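Local coordinates for Lin0012 protein (PDB 3K17) that probably acts as a GHMP-family phosphomevalonate kinase, using ATP to phosphorylate phosphomevalonate on the mevalonate route to isopentenyl diphosphate, at residues G13-A18 and F215-T220; A18-V23 and K275-I280; D163-M168 and I173-F178; E209-T214 and E268-S273; A324-K329 and E333-E338. All coordinates share one frame; numbering follows the deposited sequence.

Contact 1 (G13-A18 and F215-T220)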
# COMPACT_ATOMS: atom_id res chain seq x y z
N GLY A 13 -26.77 -23.63 20.97
CA GLY A 13 -25.90 -22.58 21.47
C GLY A 13 -25.31 -23.07 22.78
O GLY A 13 -25.66 -24.15 23.24
N LYS A 14 -24.45 -22.27 23.40
CA LYS A 14 -23.81 -22.69 24.65
C LYS A 14 -23.82 -21.61 25.71
O LYS A 14 -23.94 -20.42 25.42
CB LYS A 14 -22.35 -23.08 24.38
CG LYS A 14 -21.46 -21.88 23.99
CD LYS A 14 -20.76 -21.24 25.20
CE LYS A 14 -20.37 -19.78 24.95
NZ LYS A 14 -21.57 -18.88 25.05
N LEU A 15 -23.66 -22.05 26.95
CA LEU A 15 -23.60 -21.16 28.10
C LEU A 15 -22.63 -21.71 29.11
O LEU A 15 -22.77 -22.85 29.56
CB LEU A 15 -24.98 -21.03 28.76
CG LEU A 15 -25.97 -20.06 28.11
CD1 LEU A 15 -27.32 -20.15 28.81
CD2 LEU A 15 -25.41 -18.63 28.21
N TYR A 16 -21.61 -20.93 29.46
CA TYR A 16 -20.67 -21.34 30.48
C TYR A 16 -21.45 -21.30 31.78
O TYR A 16 -22.28 -20.41 31.98
CB TYR A 16 -19.50 -20.37 30.56
CG TYR A 16 -18.35 -20.72 29.65
CD1 TYR A 16 -17.40 -21.67 30.03
CD2 TYR A 16 -18.24 -20.14 28.39
CE1 TYR A 16 -16.37 -22.04 29.18
CE2 TYR A 16 -17.20 -20.51 27.52
CZ TYR A 16 -16.28 -21.46 27.93
OH TYR A 16 -15.26 -21.84 27.09
N VAL A 17 -21.21 -22.27 32.65
CA VAL A 17 -21.91 -22.32 33.93
C VAL A 17 -20.94 -22.00 35.07
O VAL A 17 -21.33 -21.37 36.05
CB VAL A 17 -22.53 -23.71 34.17
CG1 VAL A 17 -23.18 -23.76 35.55
CG2 VAL A 17 -23.57 -24.00 33.09
N ALA A 18 -19.69 -22.41 34.91
CA ALA A 18 -18.65 -22.17 35.91
C ALA A 18 -17.26 -22.40 35.31
O ALA A 18 -17.11 -23.14 34.36
CB ALA A 18 -18.86 -23.12 37.10
N PHE A 215 -32.95 -24.44 36.04
CA PHE A 215 -31.94 -23.55 35.46
C PHE A 215 -32.62 -22.39 34.73
O PHE A 215 -33.45 -22.61 33.85
CB PHE A 215 -31.08 -24.34 34.48
CG PHE A 215 -29.86 -23.59 33.99
CD1 PHE A 215 -28.83 -23.27 34.87
CD2 PHE A 215 -29.72 -23.27 32.64
CE1 PHE A 215 -27.67 -22.65 34.40
CE2 PHE A 215 -28.56 -22.65 32.17
CZ PHE A 215 -27.54 -22.34 33.05
N SER A 216 -32.28 -21.16 35.10
CA SER A 216 -32.87 -19.99 34.46
C SER A 216 -31.84 -19.18 33.68
O SER A 216 -30.72 -18.99 34.13
CB SER A 216 -33.54 -19.11 35.52
OG SER A 216 -34.65 -19.76 36.11
N VAL A 217 -32.24 -18.71 32.50
CA VAL A 217 -31.35 -17.92 31.64
C VAL A 217 -31.93 -16.51 31.44
O VAL A 217 -33.09 -16.36 31.06
CB VAL A 217 -31.17 -18.59 30.25
CG1 VAL A 217 -30.20 -17.76 29.39
CG2 VAL A 217 -30.64 -20.01 30.43
N GLY A 218 -31.12 -15.50 31.71
CA GLY A 218 -31.57 -14.12 31.55
C GLY A 218 -30.60 -13.27 30.74
O GLY A 218 -29.44 -13.13 31.12
N TRP A 219 -31.08 -12.70 29.64
CA TRP A 219 -30.25 -11.85 28.78
C TRP A 219 -30.28 -10.40 29.28
O TRP A 219 -31.35 -9.81 29.40
CB TRP A 219 -30.76 -11.91 27.34
CG TRP A 219 -29.93 -11.12 26.37
CD1 TRP A 219 -28.58 -11.22 26.17
CD2 TRP A 219 -30.41 -10.18 25.40
NE1 TRP A 219 -28.19 -10.40 25.14
CE2 TRP A 219 -29.29 -9.76 24.64
CE3 TRP A 219 -31.68 -9.67 25.08
CZ2 TRP A 219 -29.40 -8.83 23.59
CZ3 TRP A 219 -31.79 -8.74 24.03
CH2 TRP A 219 -30.65 -8.34 23.29
N THR A 220 -29.11 -9.84 29.55
CA THR A 220 -29.03 -8.48 30.06
C THR A 220 -29.26 -7.43 28.98
O THR A 220 -29.31 -6.24 29.29
CB THR A 220 -27.67 -8.21 30.71
OG1 THR A 220 -26.65 -8.27 29.71
CG2 THR A 220 -27.38 -9.23 31.80
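Leu-15 carries its CG anti to the carbonyl carbon (chi1 -81°) and Val-217 sets CG1 anti to the backbone N (chi1 -178°), which brings the two side chains tip to tip. They meet where the two sheets of this GHMP-kinase-like fold pack on each other: strand 7-18 belongs to the mixed sheet and strand 214-219 to the four-stranded antiparallel one. The strand segments cross steeply, at 109° with 10.7 Å between their axes, so side chains rather than backbones bridge the gap, and no hydrogen bond spans it. Leu-15 CD1 sits over the fork of the valine, 3.7 Å from Val-217 CG2 and 3.8 Å from Val-217 CG1. The same methyl also comes to the edge of the Phe-215 ring, close to its plane, with CD1 4.4 Å from Phe-215 CE2. Other aromatics hem Phe-215 in: Phe-349 and Trp-172 meet it edge-to-face, and Phe-325 of the neighbouring strand meets it with its plane inclined. All four touching residues are buried, and the contact is wholly apolar. On the mixed-sheet side, Val-17 and Ala-18 both face Ile-31 in a classic beta bulge, and Val-17 O accepts a hydrogen bond from Lys-312 NZ. Two residues along the strand from Leu-15, the Val-17 side chain comes to the phenylalanine ring obliquely, its CG2 4.3 Å from Phe-215 CZ.

Contact 2 (A18-V23 and K275-I280)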
# COMPACT_ATOMS: atom_id res chain seq x y z
N ALA A 18 -19.69 -22.41 34.91
CA ALA A 18 -18.65 -22.17 35.91
C ALA A 18 -17.26 -22.40 35.31
O ALA A 18 -17.11 -23.14 34.36
CB ALA A 18 -18.86 -23.12 37.10
N GLY A 19 -16.26 -21.74 35.88
CA GLY A 19 -14.90 -21.91 35.41
C GLY A 19 -14.42 -20.97 34.32
O GLY A 19 -13.32 -21.14 33.80
N GLU A 20 -15.24 -19.97 33.97
CA GLU A 20 -14.86 -19.02 32.93
C GLU A 20 -13.58 -18.26 33.27
O GLU A 20 -13.29 -17.99 34.44
CB GLU A 20 -15.98 -18.00 32.69
CG GLU A 20 -17.31 -18.60 32.31
CD GLU A 20 -18.31 -18.54 33.46
OE1 GLU A 20 -17.97 -19.00 34.56
OE2 GLU A 20 -19.43 -18.03 33.24
N TYR A 21 -12.85 -17.91 32.21
CA TYR A 21 -11.58 -17.19 32.29
C TYR A 21 -10.44 -18.13 32.64
O TYR A 21 -9.46 -18.22 31.90
CB TYR A 21 -11.67 -16.03 33.29
CG TYR A 21 -12.36 -14.82 32.70
CD1 TYR A 21 -11.70 -13.99 31.79
CD2 TYR A 21 -13.69 -14.53 33.01
CE1 TYR A 21 -12.35 -12.90 31.20
CE2 TYR A 21 -14.35 -13.45 32.43
CZ TYR A 21 -13.67 -12.64 31.52
OH TYR A 21 -14.32 -11.57 30.93
N ALA A 22 -10.58 -18.86 33.74
CA ALA A 22 -9.55 -19.80 34.15
C ALA A 22 -9.44 -20.91 33.10
O ALA A 22 -8.36 -21.44 32.82
CB ALA A 22 -9.89 -20.40 35.51
N VAL A 23 -10.58 -21.24 32.51
CA VAL A 23 -10.64 -22.30 31.51
C VAL A 23 -9.72 -22.08 30.31
O VAL A 23 -9.38 -23.04 29.62
CB VAL A 23 -12.10 -22.52 31.03
CG1 VAL A 23 -12.57 -21.36 30.17
CG2 VAL A 23 -12.20 -23.84 30.29
N LYS A 275 -22.05 -19.53 44.09
CA LYS A 275 -21.85 -18.29 44.83
C LYS A 275 -20.37 -17.98 44.91
O LYS A 275 -19.95 -16.84 44.71
CB LYS A 275 -22.42 -18.40 46.25
CG LYS A 275 -23.91 -18.70 46.33
CD LYS A 275 -24.38 -18.58 47.78
CE LYS A 275 -25.66 -19.35 48.03
NZ LYS A 275 -26.75 -18.88 47.14
N GLU A 276 -19.57 -19.01 45.20
CA GLU A 276 -18.13 -18.82 45.30
C GLU A 276 -17.52 -18.46 43.95
O GLU A 276 -16.66 -17.58 43.87
CB GLU A 276 -17.46 -20.09 45.84
CG GLU A 276 -17.89 -20.50 47.24
CD GLU A 276 -17.04 -21.62 47.80
OE1 GLU A 276 -15.83 -21.40 47.97
OE2 GLU A 276 -17.58 -22.72 48.06
N ASN A 277 -17.96 -19.14 42.89
CA ASN A 277 -17.43 -18.84 41.56
C ASN A 277 -17.75 -17.38 41.26
O ASN A 277 -16.90 -16.63 40.79
CB ASN A 277 -18.07 -19.74 40.49
CG ASN A 277 -17.22 -19.82 39.23
OD1 ASN A 277 -16.37 -18.97 38.97
ND2 ASN A 277 -17.46 -20.86 38.43
N ARG A 278 -18.98 -16.98 41.54
CA ARG A 278 -19.40 -15.61 41.31
C ARG A 278 -18.46 -14.65 42.02
O ARG A 278 -18.05 -13.64 41.46
CB ARG A 278 -20.83 -15.37 41.83
CG ARG A 278 -21.26 -13.91 41.71
CD ARG A 278 -22.58 -13.62 42.41
NE ARG A 278 -22.94 -12.21 42.26
CZ ARG A 278 -23.89 -11.59 42.95
NH1 ARG A 278 -24.61 -12.24 43.85
NH2 ARG A 278 -24.12 -10.30 42.74
N ARG A 279 -18.13 -14.98 43.27
CA ARG A 279 -17.26 -14.15 44.08
C ARG A 279 -15.87 -13.94 43.51
O ARG A 279 -15.40 -12.81 43.40
CB ARG A 279 -17.15 -14.73 45.50
CG ARG A 279 -18.49 -14.86 46.23
CD ARG A 279 -19.26 -13.55 46.25
NE ARG A 279 -20.43 -13.58 47.12
CZ ARG A 279 -21.53 -14.30 46.90
NH1 ARG A 279 -21.63 -15.07 45.83
NH2 ARG A 279 -22.54 -14.24 47.76
N ILE A 280 -15.20 -15.03 43.13
CA ILE A 280 -13.85 -14.90 42.59
C ILE A 280 -13.83 -14.14 41.26
O ILE A 280 -12.85 -13.50 40.92
CB ILE A 280 -13.16 -16.27 42.41
CG1 ILE A 280 -13.85 -17.07 41.30
CG2 ILE A 280 -13.21 -17.05 43.72
CD1 ILE A 280 -13.15 -18.39 41.00
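Asn-277 is the one residue of helix segment 275-280 that touches the 18-23 loop, and it meets Ala-18 and Gly-19 where strand 7-18 runs out. Its CG is anti to the backbone N (chi1 -159°), and this sends the amide off the helix toward Ala-18 and Gly-19. The packing part of the contact is small: the amide end lies against the Ala-18 methyl and the peptide of Gly-19. The polar part must be read with care. As built, Asn-277 ND2 stands 3.0 Å from Gly-19 N, but the amide is probably turned over in the model; with it turned back, this approach may be a hydrogen bond. Around it, Met-255 of helix 241-264 and Lys-312 of strand 310-313 also touch the asparagine. The ionic part belongs to Glu-20, whose OE1 pairs with Lys-312 NZ in a salt bridge while OE2 takes a hydrogen bond from Gly-315 N. Within the loop, Val-23 N reaches back to Gly-19 O at 3.0 Å. At the backbone angles of Gly-19 a CB would jam against the carbonyl O of Ala-18, which calls for glycine. A buried amide here faces a backbone N-H, which an amide oxygen could accept, so the turned-over orientation is probably the chemically more sensible one.

Contact 3 (D163-M168 and I173-F178)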
# COMPACT_ATOMS: atom_id res chain seq x y z
N ASP A 163 -16.48 -23.67 24.25
CA ASP A 163 -17.72 -23.35 23.55
C ASP A 163 -17.89 -24.32 22.39
O ASP A 163 -18.98 -24.80 22.13
CB ASP A 163 -17.73 -21.89 23.05
CG ASP A 163 -16.46 -21.49 22.31
OD1 ASP A 163 -15.52 -22.31 22.19
OD2 ASP A 163 -16.42 -20.34 21.84
N ILE A 164 -16.79 -24.62 21.70
CA ILE A 164 -16.82 -25.57 20.60
C ILE A 164 -17.29 -26.93 21.14
O ILE A 164 -18.12 -27.60 20.53
CB ILE A 164 -15.40 -25.73 19.98
CG1 ILE A 164 -15.03 -24.48 19.18
CG2 ILE A 164 -15.35 -26.96 19.10
CD1 ILE A 164 -15.91 -24.21 17.98
N ALA A 165 -16.75 -27.33 22.30
CA ALA A 165 -17.09 -28.62 22.90
C ALA A 165 -18.58 -28.74 23.22
O ALA A 165 -19.23 -29.73 22.89
CB ALA A 165 -16.27 -28.84 24.17
N SER A 166 -19.11 -27.70 23.86
CA SER A 166 -20.51 -27.68 24.25
C SER A 166 -21.44 -27.75 23.05
O SER A 166 -22.42 -28.49 23.07
CB SER A 166 -20.79 -26.43 25.09
OG SER A 166 -22.17 -26.36 25.43
N CYS A 167 -21.14 -26.97 22.00
CA CYS A 167 -21.98 -26.97 20.80
C CYS A 167 -21.93 -28.33 20.09
O CYS A 167 -22.94 -28.82 19.57
CB CYS A 167 -21.52 -25.88 19.83
SG CYS A 167 -21.76 -24.21 20.50
N MSE A 168 -20.76 -28.95 20.08
CA MSE A 168 -20.56 -30.25 19.44
C MSE A 168 -21.23 -31.41 20.20
O MSE A 168 -21.91 -32.24 19.59
CB MSE A 168 -19.06 -30.51 19.31
CG MSE A 168 -18.67 -31.87 18.75
SE MSE A 168 -19.11 -32.03 16.88
CE MSE A 168 -17.63 -30.97 16.16
N ILE A 173 -21.73 -30.58 30.08
CA ILE A 173 -20.39 -31.16 30.08
C ILE A 173 -19.39 -30.48 31.01
O ILE A 173 -19.55 -29.32 31.39
CB ILE A 173 -19.73 -31.12 28.67
CG1 ILE A 173 -19.56 -29.67 28.22
CG2 ILE A 173 -20.57 -31.90 27.67
CD1 ILE A 173 -18.64 -29.48 27.01
N ALA A 174 -18.36 -31.24 31.35
CA ALA A 174 -17.25 -30.76 32.13
C ALA A 174 -16.18 -30.74 31.05
O ALA A 174 -15.82 -31.79 30.51
CB ALA A 174 -16.89 -31.74 33.23
N TYR A 175 -15.70 -29.55 30.69
CA TYR A 175 -14.69 -29.43 29.65
C TYR A 175 -13.32 -29.10 30.22
O TYR A 175 -13.18 -28.13 30.98
CB TYR A 175 -15.09 -28.33 28.66
CG TYR A 175 -14.02 -28.05 27.63
CD1 TYR A 175 -13.79 -28.95 26.58
CD2 TYR A 175 -13.21 -26.92 27.71
CE1 TYR A 175 -12.78 -28.72 25.65
CE2 TYR A 175 -12.19 -26.69 26.78
CZ TYR A 175 -11.99 -27.59 25.75
OH TYR A 175 -10.99 -27.38 24.82
N THR A 176 -12.32 -29.89 29.87
CA THR A 176 -10.97 -29.64 30.33
C THR A 176 -10.08 -29.29 29.14
O THR A 176 -9.80 -30.13 28.28
CB THR A 176 -10.39 -30.86 31.07
OG1 THR A 176 -11.23 -31.16 32.19
CG2 THR A 176 -8.98 -30.56 31.56
N THR A 177 -9.65 -28.04 29.12
CA THR A 177 -8.84 -27.49 28.04
C THR A 177 -7.58 -28.27 27.70
O THR A 177 -6.79 -28.62 28.57
CB THR A 177 -8.45 -26.03 28.38
OG1 THR A 177 -9.62 -25.32 28.82
CG2 THR A 177 -7.86 -25.34 27.15
N PHE A 178 -7.39 -28.51 26.40
CA PHE A 178 -6.23 -29.23 25.91
C PHE A 178 -4.99 -28.35 26.09
O PHE A 178 -5.10 -27.17 26.41
CB PHE A 178 -6.42 -29.57 24.43
CG PHE A 178 -6.71 -28.37 23.56
CD1 PHE A 178 -5.68 -27.53 23.14
CD2 PHE A 178 -8.01 -28.08 23.15
CE1 PHE A 178 -5.94 -26.42 22.32
CE2 PHE A 178 -8.28 -26.97 22.34
CZ PHE A 178 -7.25 -26.14 21.93
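Ala-165 CB points from helix segment 163-168 to the strand and touches both Tyr-175 and Ile-173. The methyl approaches the tyrosine ring obliquely, 3.5 Å from Tyr-175 CD1 and 3.8 Å from Tyr-175 CE1. Its other neighbour is the end of the isoleucine, with Ala-165 CB 3.8 Å from Ile-173 CD1. The same CD1 lies 3.6 Å from Ser-166 N of the helix backbone, and it brushes Ser-166 CB as well. Ile-173 gets there by placing CG1 between the backbone N and the carbonyl carbon (chi1 63°), with CD1 then extended toward the helix. Small residues on the helix let the strand come in close: the axes are 9.2 Å apart and inclined at 146° between their N-to-C directions, roughly antiparallel. One shell out, Tyr-175 is fixed at its far end, its OH hydrogen-bonded to Ser-160 O, while Phe-145 of helix 141-156 packs against it. Backbone bonds from Ile-173 to Leu-32 and from Tyr-175 to Ala-30 tie the strand into the mixed sheet. Helix 162-169 leads through a short connection into strand 172-176 and packs on it. The helix sits between that strand and helix 119-135, where Ala-121 meets Asp-163 and Ile-164 and Val-125 meets Cys-167, while Lys-14 of strand 7-18 lies along Asp-163, Ser-166 and Cys-167.

Contact 4 (E209-T214 and E268-S273); sequences EEPVPT and ELLYSS
Two proline rings, Pro-211 and Pro-213, are the bumps on the loop, and Leu-270 and Tyr-271 form the helix surface that receives them. Pro-211 presents CB and CG of its ring to the end of the leucine, CB 3.8 Å and CG 4.1 Å from Leu-270 CD2. The two side chains meet at about a right angle. Pro-213 settles into the notch between the leucine methyl and the tyrosine: Pro-213 CG is 4.4 Å from Leu-270 CD2 and 4.1 Å from Tyr-271 CZ. This proline comes onto the phenol end at a slant, with CB and CG each 3.4 Å from Tyr-271 OH. The loop is the passage between the two sheets of the GHMP-kinase-like fold, leading from strand 204-208 of the mixed sheet to strand 214-219 of the antiparallel one, and helix 267-288 lies alongside. Phe-325 of strand 321-326 touches both prolines as well as Leu-270 and Tyr-271. With CG anti to the backbone N (chi1 177°), Leu-270 carries CD2 to the prolines. Tyr-271 OH, buried against Pro-213, has no hydrogen-bond partner in the model.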
# COMPACT_ATOMS: atom_id res chain seq x y z
N GLU A 209 -24.74 -35.06 34.12
CA GLU A 209 -26.17 -35.20 34.34
C GLU A 209 -26.73 -33.83 34.68
O GLU A 209 -26.15 -33.10 35.49
CB GLU A 209 -26.45 -36.17 35.50
CG GLU A 209 -26.04 -37.61 35.24
CD GLU A 209 -27.21 -38.50 34.86
OE1 GLU A 209 -28.13 -38.66 35.71
OE2 GLU A 209 -27.22 -39.04 33.73
N GLU A 210 -27.85 -33.49 34.07
CA GLU A 210 -28.50 -32.21 34.30
C GLU A 210 -28.93 -32.10 35.77
O GLU A 210 -29.54 -33.02 36.32
CB GLU A 210 -29.73 -32.10 33.41
CG GLU A 210 -30.39 -30.73 33.42
CD GLU A 210 -31.61 -30.69 32.51
OE1 GLU A 210 -31.60 -31.37 31.47
OE2 GLU A 210 -32.57 -29.96 32.83
N PRO A 211 -28.60 -30.98 36.42
CA PRO A 211 -28.99 -30.82 37.83
C PRO A 211 -30.51 -30.74 37.95
O PRO A 211 -31.20 -30.32 37.01
CB PRO A 211 -28.31 -29.51 38.23
CG PRO A 211 -27.12 -29.46 37.34
CD PRO A 211 -27.69 -29.90 36.01
N VAL A 212 -31.02 -31.14 39.11
CA VAL A 212 -32.46 -31.10 39.35
C VAL A 212 -32.96 -29.66 39.53
O VAL A 212 -34.03 -29.32 39.05
CB VAL A 212 -32.86 -31.95 40.60
CG1 VAL A 212 -34.36 -31.79 40.88
CG2 VAL A 212 -32.54 -33.42 40.35
N PRO A 213 -32.18 -28.81 40.23
CA PRO A 213 -32.61 -27.42 40.43
C PRO A 213 -32.91 -26.75 39.09
O PRO A 213 -32.15 -26.91 38.14
CB PRO A 213 -31.41 -26.78 41.13
CG PRO A 213 -30.81 -27.93 41.89
CD PRO A 213 -30.88 -29.06 40.89
N THR A 214 -34.02 -26.02 39.01
CA THR A 214 -34.40 -25.34 37.77
C THR A 214 -33.31 -24.37 37.32
O THR A 214 -32.81 -23.57 38.10
CB THR A 214 -35.72 -24.54 37.94
OG1 THR A 214 -36.78 -25.43 38.31
CG2 THR A 214 -36.11 -23.86 36.62
N GLU A 268 -27.19 -28.52 47.43
CA GLU A 268 -26.63 -27.48 48.29
C GLU A 268 -25.20 -27.15 47.88
O GLU A 268 -24.78 -25.99 47.94
CB GLU A 268 -26.66 -27.90 49.76
CG GLU A 268 -28.05 -27.93 50.39
CD GLU A 268 -28.78 -26.60 50.30
OE1 GLU A 268 -28.12 -25.55 50.52
OE2 GLU A 268 -30.00 -26.60 50.02
N LEU A 269 -24.44 -28.17 47.49
CA LEU A 269 -23.06 -27.97 47.08
C LEU A 269 -22.99 -27.22 45.74
O LEU A 269 -21.99 -26.57 45.44
CB LEU A 269 -22.34 -29.32 46.98
CG LEU A 269 -20.86 -29.27 46.60
CD1 LEU A 269 -20.09 -28.43 47.62
CD2 LEU A 269 -20.30 -30.68 46.52
N LEU A 270 -24.05 -27.33 44.94
CA LEU A 270 -24.09 -26.63 43.66
C LEU A 270 -24.28 -25.14 43.93
O LEU A 270 -23.55 -24.31 43.40
CB LEU A 270 -25.24 -27.16 42.79
CG LEU A 270 -25.45 -26.47 41.43
CD1 LEU A 270 -24.18 -26.52 40.59
CD2 LEU A 270 -26.60 -27.14 40.71
N TYR A 271 -25.26 -24.81 44.78
CA TYR A 271 -25.54 -23.41 45.11
C TYR A 271 -24.33 -22.68 45.69
O TYR A 271 -23.97 -21.60 45.23
CB TYR A 271 -26.70 -23.31 46.12
CG TYR A 271 -28.00 -23.92 45.65
CD1 TYR A 271 -28.52 -23.62 44.39
CD2 TYR A 271 -28.71 -24.80 46.47
CE1 TYR A 271 -29.72 -24.19 43.95
CE2 TYR A 271 -29.91 -25.37 46.04
CZ TYR A 271 -30.41 -25.07 44.78
OH TYR A 271 -31.58 -25.65 44.36
N SER A 272 -23.70 -23.28 46.70
CA SER A 272 -22.54 -22.65 47.32
C SER A 272 -21.38 -22.52 46.34
O SER A 272 -20.65 -21.54 46.40
CB SER A 272 -22.11 -23.45 48.56
OG SER A 272 -21.97 -24.82 48.27
N SER A 273 -21.21 -23.48 45.45
CA SER A 273 -20.12 -23.43 44.47
C SER A 273 -20.33 -22.27 43.50
O SER A 273 -19.39 -21.55 43.15
CB SER A 273 -20.04 -24.73 43.68
OG SER A 273 -19.76 -25.83 44.53

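Contact 5 (A324-K329 and E333-E338); sequences AFSKTK and EKLVNE
Ala-324 starts the contact with its CB 3.8 Å from Leu-335 CD2, where a beta-alpha unit of the antiparallel sheet folds its helix back over its own strand. Strand 321-326 leads through a short turn directly into helix 329-341. Phe-325 faces the other side of the sheet, onto Ile-274 of helix 267-288. Ser-326 returns to the near side, and its OG lies 3.6 Å from the same Leu-335 CD2, so this one methyl sits beside two strand residues. Leu-335 reaches them with its CG anti to the backbone N (chi1 176°), and Ala-304 of helix 295-306 packs on both the leucine and Ala-324. Past Lys-327 the chain turns, and Thr-328 occupies the N-cap, its OG1 hydrogen-bonded to Leu-331 N. This ties up one of the N-H groups at the start of the helix. Lys-329 then opens the first helical turn: its O accepts the backbone bond from Glu-333 N at 2.8 Å, with an N-H...O angle of 153°. The glutamate side chain leaves beside that same carbonyl, its CG 3.1 Å from Lys-329 O.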
# COMPACT_ATOMS: atom_id res chain seq x y z
N ALA A 324 -28.95 -18.84 36.49
CA ALA A 324 -29.27 -19.15 37.88
C ALA A 324 -29.89 -20.52 38.10
O ALA A 324 -30.46 -21.12 37.19
CB ALA A 324 -30.21 -18.08 38.43
N PHE A 325 -29.75 -21.01 39.33
CA PHE A 325 -30.31 -22.29 39.77
C PHE A 325 -31.27 -21.94 40.91
O PHE A 325 -30.90 -21.18 41.80
CB PHE A 325 -29.22 -23.21 40.31
CG PHE A 325 -28.37 -23.85 39.25
CD1 PHE A 325 -28.88 -24.88 38.47
CD2 PHE A 325 -27.07 -23.41 39.03
CE1 PHE A 325 -28.09 -25.49 37.48
CE2 PHE A 325 -26.27 -24.01 38.04
CZ PHE A 325 -26.79 -25.05 37.27
N SER A 326 -32.49 -22.48 40.87
CA SER A 326 -33.49 -22.21 41.91
C SER A 326 -34.05 -23.49 42.54
O SER A 326 -34.14 -24.53 41.88
CB SER A 326 -34.65 -21.38 41.33
OG SER A 326 -34.24 -20.06 41.01
N LYS A 327 -34.43 -23.40 43.81
CA LYS A 327 -34.97 -24.54 44.55
C LYS A 327 -36.19 -25.20 43.93
O LYS A 327 -36.31 -26.43 43.96
CB LYS A 327 -35.32 -24.14 45.98
CG LYS A 327 -34.20 -24.32 46.98
CD LYS A 327 -33.15 -23.24 46.87
CE LYS A 327 -32.12 -23.42 47.97
NZ LYS A 327 -32.77 -23.44 49.31
N THR A 328 -37.10 -24.40 43.39
CA THR A 328 -38.31 -24.94 42.79
C THR A 328 -38.70 -24.15 41.55
O THR A 328 -38.16 -23.07 41.31
CB THR A 328 -39.51 -24.87 43.77
OG1 THR A 328 -39.82 -23.50 44.03
CG2 THR A 328 -39.17 -25.56 45.08
N LYS A 329 -39.63 -24.70 40.77
CA LYS A 329 -40.10 -24.03 39.58
C LYS A 329 -40.74 -22.71 40.01
O LYS A 329 -40.51 -21.66 39.41
CB LYS A 329 -41.16 -24.87 38.86
CG LYS A 329 -40.69 -26.20 38.32
CD LYS A 329 -41.85 -26.92 37.63
CE LYS A 329 -41.50 -28.35 37.22
NZ LYS A 329 -40.42 -28.41 36.19
N GLU A 333 -39.89 -18.98 38.81
CA GLU A 333 -40.83 -18.05 38.20
C GLU A 333 -40.80 -16.70 38.91
O GLU A 333 -40.87 -15.65 38.27
CB GLU A 333 -42.25 -18.63 38.22
CG GLU A 333 -42.35 -19.97 37.50
CD GLU A 333 -43.74 -20.58 37.58
OE1 GLU A 333 -44.31 -20.60 38.69
OE2 GLU A 333 -44.25 -21.06 36.54
N LYS A 334 -40.69 -16.73 40.24
CA LYS A 334 -40.61 -15.51 41.03
C LYS A 334 -39.33 -14.78 40.67
O LYS A 334 -39.30 -13.55 40.55
CB LYS A 334 -40.60 -15.82 42.53
CG LYS A 334 -41.93 -15.63 43.24
CD LYS A 334 -42.97 -16.66 42.83
CE LYS A 334 -44.25 -16.50 43.64
NZ LYS A 334 -44.01 -16.68 45.10
N LEU A 335 -38.25 -15.54 40.51
CA LEU A 335 -36.96 -14.96 40.15
C LEU A 335 -37.06 -14.29 38.79
O LEU A 335 -36.65 -13.14 38.62
CB LEU A 335 -35.88 -16.05 40.11
CG LEU A 335 -34.48 -15.61 39.66
CD1 LEU A 335 -33.95 -14.54 40.58
CD2 LEU A 335 -33.56 -16.82 39.65
N VAL A 336 -37.61 -15.02 37.82
CA VAL A 336 -37.78 -14.50 36.47
C VAL A 336 -38.60 -13.21 36.46
O VAL A 336 -38.29 -12.27 35.73
CB VAL A 336 -38.46 -15.55 35.56
CG1 VAL A 336 -38.89 -14.92 34.23
CG2 VAL A 336 -37.48 -16.69 35.28
N ASN A 337 -39.66 -13.16 37.27
CA ASN A 337 -40.50 -11.96 37.34
C ASN A 337 -39.67 -10.77 37.82
O ASN A 337 -39.82 -9.66 37.31
CB ASN A 337 -41.69 -12.20 38.27
CG ASN A 337 -42.56 -10.96 38.44
OD1 ASN A 337 -42.32 -10.14 39.33
ND2 ASN A 337 -43.56 -10.81 37.58
N GLU A 338 -38.80 -11.00 38.80
CA GLU A 338 -37.94 -9.94 39.31
C GLU A 338 -36.96 -9.48 38.23
O GLU A 338 -36.72 -8.28 38.07
CB GLU A 338 -37.16 -10.43 40.53
CG GLU A 338 -38.03 -10.61 41.76
CD GLU A 338 -38.82 -9.35 42.09
OE1 GLU A 338 -38.19 -8.27 42.22
OE2 GLU A 338 -40.06 -9.43 42.20

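Overall arrangement
From the N terminus, strand 7-18 supplies the first half of contact 1, and the loop after it, sharing Ala-18, opens contact 2. Contact 3, a short helix-to-strand connection, closes within the spans of both and touches each. Contact 4 opens at 209-214, just before 215-220 closes contact 1, so these two cross; contacts 1 and 2 cross as well. Contact 4 closes on helix 267-288 ahead of contact 2, which ends further along the same helix, so that contact 4 lies within its span. Contact 5 follows in series. Contact 1 joins the two sheets, contacts 2 and 4 tie loops to helix 267-288, and contacts 3 and 5 are local helix-on-strand closures.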